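Local coordinates for bsobi restriction endonuclease (Geobacillus stearothermophilus, PDB 1DC1), which cuts double-stranded DNA after the first C of the degenerate sequence 5'-CYCGRG-3', acting as a homodimeric type II restriction endonuclease, at residues P6-L11 against T302-N306. Numbering follows the deposited sequence.
Sequences PFENHL and TNSAN
Strand 303-306, at one margin of the mixed sheet in this PD-(D/E)XK nuclease fold, pairs with strand 276-281 along one side and meets the N-terminal turn 6-11 along the other. A single direct hydrogen bond joins the two: His10 NE2 donates to Ser304 O at 2.8 Å, nearly straight (170°) and within both the imidazole plane and the carbonyl plane. With CG set between its backbone N and carbonyl carbon (chi1 58°), the ring stands over Phe7 O on one face, while ND1 is tied to Ser315 of helix 310-321. That edge strand thus receives a side-chain donor where another strand would offer a backbone N-H. Next to this bond the Asn303 amide, its plane tilted 20° from that of the imidazole, lies against the turn. Its OD1 touches Phe7 CA and CB, each at 3.2 Å, and accepts from Ser304 N in its own strand; its ND2 packs on Pro6 CB. Replacing Asn303 by alanine would probably leave a gap beside Pro6 CB and Phe7 CB and take the side-chain acceptor from Ser304 N. Leu11 CD1 approaches Ser304 O at 3.9 Å, and Trp319 of helix 310-321 touches both Pro6 and Asn303. Pro6 CG sits 3.3 Å from Thr302 O, and a water accepts from Asn303 ND2 at 2.9 Å while donating weakly to Pro6 O.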
ATOM      1  N   PRO D   6     -31.682  -1.690   4.981  1.00 35.39           N
ATOM      2  CA  PRO D   6     -31.116  -0.413   4.561  1.00 34.55           C
ATOM      3  C   PRO D   6     -30.485  -0.456   3.179  1.00 33.77           C
ATOM      4  O   PRO D   6     -30.855   0.304   2.269  1.00 31.92           O
ATOM      5  CB  PRO D   6     -30.083  -0.108   5.656  1.00 37.52           C
ATOM      6  CG  PRO D   6     -29.812  -1.465   6.334  1.00 36.28           C
ATOM      7  CD  PRO D   6     -31.181  -2.071   6.319  1.00 38.09           C
ATOM      8  N   PHE D   7     -29.528  -1.356   3.028  1.00 29.06           N
ATOM      9  CA  PHE D   7     -28.820  -1.485   1.772  1.00 28.11           C
ATOM     10  C   PHE D   7     -29.712  -1.842   0.584  1.00 30.36           C
ATOM     11  O   PHE D   7     -29.337  -1.552  -0.559  1.00 28.88           O
ATOM     12  CB  PHE D   7     -27.781  -2.552   1.904  1.00 25.05           C
ATOM     13  CG  PHE D   7     -28.364  -3.894   2.160  1.00 23.80           C
ATOM     14  CD1 PHE D   7     -28.744  -4.261   3.453  1.00 19.63           C
ATOM     15  CD2 PHE D   7     -28.483  -4.816   1.108  1.00 22.93           C
ATOM     16  CE1 PHE D   7     -29.225  -5.544   3.697  1.00 28.07           C
ATOM     17  CE2 PHE D   7     -28.969  -6.127   1.320  1.00 26.13           C
ATOM     18  CZ  PHE D   7     -29.339  -6.497   2.615  1.00 27.23           C
ATOM     19  N   GLU D   8     -30.871  -2.467   0.827  1.00 29.63           N
ATOM     20  CA  GLU D   8     -31.756  -2.848  -0.280  1.00 28.98           C
ATOM     21  C   GLU D   8     -32.369  -1.634  -0.962  1.00 29.76           C
ATOM     22  O   GLU D   8     -32.904  -1.721  -2.061  1.00 30.48           O
ATOM     23  CB  GLU D   8     -32.861  -3.735   0.229  1.00 32.81           C
ATOM     24  CG  GLU D   8     -32.424  -5.138   0.422  1.00 45.64           C
ATOM     25  CD  GLU D   8     -33.404  -5.920   1.284  1.00 56.34           C
ATOM     26  OE1 GLU D   8     -34.533  -5.420   1.514  1.00 60.30           O
ATOM     27  OE2 GLU D   8     -33.046  -7.037   1.731  1.00 64.14           O
ATOM     28  N   ASN D   9     -32.305  -0.492  -0.297  1.00 30.19           N
ATOM     29  CA  ASN D   9     -32.841   0.710  -0.889  1.00 31.15           C
ATOM     30  C   ASN D   9     -32.034   1.142  -2.125  1.00 31.68           C
ATOM     31  O   ASN D   9     -32.582   1.718  -3.062  1.00 31.44           O
ATOM     32  CB  ASN D   9     -32.869   1.865   0.107  1.00 34.21           C
ATOM     33  CG  ASN D   9     -33.500   3.095  -0.495  1.00 42.23           C
ATOM     34  OD1 ASN D   9     -34.705   3.107  -0.789  1.00 47.05           O
ATOM     35  ND2 ASN D   9     -32.694   4.130  -0.724  1.00 39.69           N
ATOM     36  N   HIS D  10     -30.732   0.889  -2.141  1.00 27.89           N
ATOM     37  CA  HIS D  10     -29.941   1.287  -3.312  1.00 27.22           C
ATOM     38  C   HIS D  10     -29.178   0.140  -3.972  1.00 27.75           C
ATOM     39  O   HIS D  10     -28.542   0.360  -4.999  1.00 29.61           O
ATOM     40  CB  HIS D  10     -28.963   2.410  -2.966  1.00 26.89           C
ATOM     41  CG  HIS D  10     -28.015   2.057  -1.857  1.00 33.16           C
ATOM     42  ND1 HIS D  10     -28.317   2.259  -0.523  1.00 31.65           N
ATOM     43  CD2 HIS D  10     -26.767   1.525  -1.885  1.00 26.14           C
ATOM     44  CE1 HIS D  10     -27.292   1.873   0.218  1.00 30.34           C
ATOM     45  NE2 HIS D  10     -26.340   1.426  -0.584  1.00 28.77           N
ATOM     46  N   LEU D  11     -29.227  -1.067  -3.391  1.00 27.36           N
ATOM     47  CA  LEU D  11     -28.562  -2.261  -3.953  1.00 27.68           C
ATOM     48  C   LEU D  11     -29.552  -3.345  -4.252  1.00 27.13           C
ATOM     49  O   LEU D  11     -30.185  -3.854  -3.342  1.00 29.99           O
ATOM     50  CB  LEU D  11     -27.569  -2.897  -2.981  1.00 21.48           C
ATOM     51  CG  LEU D  11     -26.450  -1.950  -2.636  1.00 26.65           C
ATOM     52  CD1 LEU D  11     -25.612  -2.558  -1.525  1.00 28.34           C
ATOM     53  CD2 LEU D  11     -25.643  -1.660  -3.893  1.00 20.41           C
ATOM     54  N   THR D 302     -23.908  -4.074   8.076  1.00 14.91           N
ATOM     55  CA  THR D 302     -25.212  -3.405   8.080  1.00 17.35           C
ATOM     56  C   THR D 302     -25.588  -2.674   6.786  1.00 18.38           C
ATOM     57  O   THR D 302     -26.754  -2.677   6.365  1.00 15.19           O
ATOM     58  CB  THR D 302     -25.319  -2.392   9.239  1.00 11.28           C
ATOM     59  OG1 THR D 302     -24.784  -2.983  10.426  1.00 13.27           O
ATOM     60  CG2 THR D 302     -26.759  -2.021   9.480  1.00 15.68           C
ATOM     61  N   ASN D 303     -24.597  -2.049   6.156  1.00 17.84           N
ATOM     62  CA  ASN D 303     -24.845  -1.315   4.923  1.00 16.12           C
ATOM     63  C   ASN D 303     -23.533  -1.092   4.173  1.00 14.72           C
ATOM     64  O   ASN D 303     -22.431  -1.238   4.731  1.00 13.84           O
ATOM     65  CB  ASN D 303     -25.518   0.026   5.250  1.00 13.46           C
ATOM     66  CG  ASN D 303     -26.444   0.496   4.163  1.00 19.55           C
ATOM     67  OD1 ASN D 303     -26.353   0.083   2.992  1.00 17.98           O
ATOM     68  ND2 ASN D 303     -27.340   1.388   4.534  1.00 19.74           N
ATOM     69  N   SER D 304     -23.650  -0.731   2.908  1.00 12.38           N
ATOM     70  CA  SER D 304     -22.469  -0.494   2.084  1.00 11.08           C
ATOM     71  C   SER D 304     -22.852   0.373   0.909  1.00 15.45           C
ATOM     72  O   SER D 304     -24.011   0.404   0.502  1.00 16.67           O
ATOM     73  CB  SER D 304     -21.915  -1.811   1.566  1.00 10.63           C
ATOM     74  OG  SER D 304     -20.758  -1.631   0.768  1.00 14.56           O
ATOM     75  N   ALA D 305     -21.885   1.111   0.376  1.00 13.01           N
ATOM     76  CA  ALA D 305     -22.161   1.927  -0.783  1.00 13.87           C
ATOM     77  C   ALA D 305     -20.885   2.088  -1.623  1.00 15.35           C
ATOM     78  O   ALA D 305     -19.780   2.058  -1.088  1.00 12.62           O
ATOM     79  CB  ALA D 305     -22.688   3.293  -0.372  1.00 13.88           C
ATOM     80  N   ASN D 306     -21.052   2.183  -2.942  1.00 12.02           N
ATOM     81  CA  ASN D 306     -19.930   2.449  -3.800  1.00 12.87           C
ATOM     82  C   ASN D 306     -19.893   3.996  -3.839  1.00 17.55           C
ATOM     83  O   ASN D 306     -20.858   4.654  -4.296  1.00 11.38           O
ATOM     84  CB  ASN D 306     -20.147   1.923  -5.202  1.00 16.08           C
ATOM     85  CG  ASN D 306     -18.974   2.190  -6.071  1.00 11.82           C
ATOM     86  OD1 ASN D 306     -18.540   3.340  -6.241  1.00 14.97           O
ATOM     87  ND2 ASN D 306     -18.413   1.131  -6.614  1.00 12.34           N
TER
HETATM   88  O   HOH W   1     -29.251   2.833   2.856  1.00 26.75           O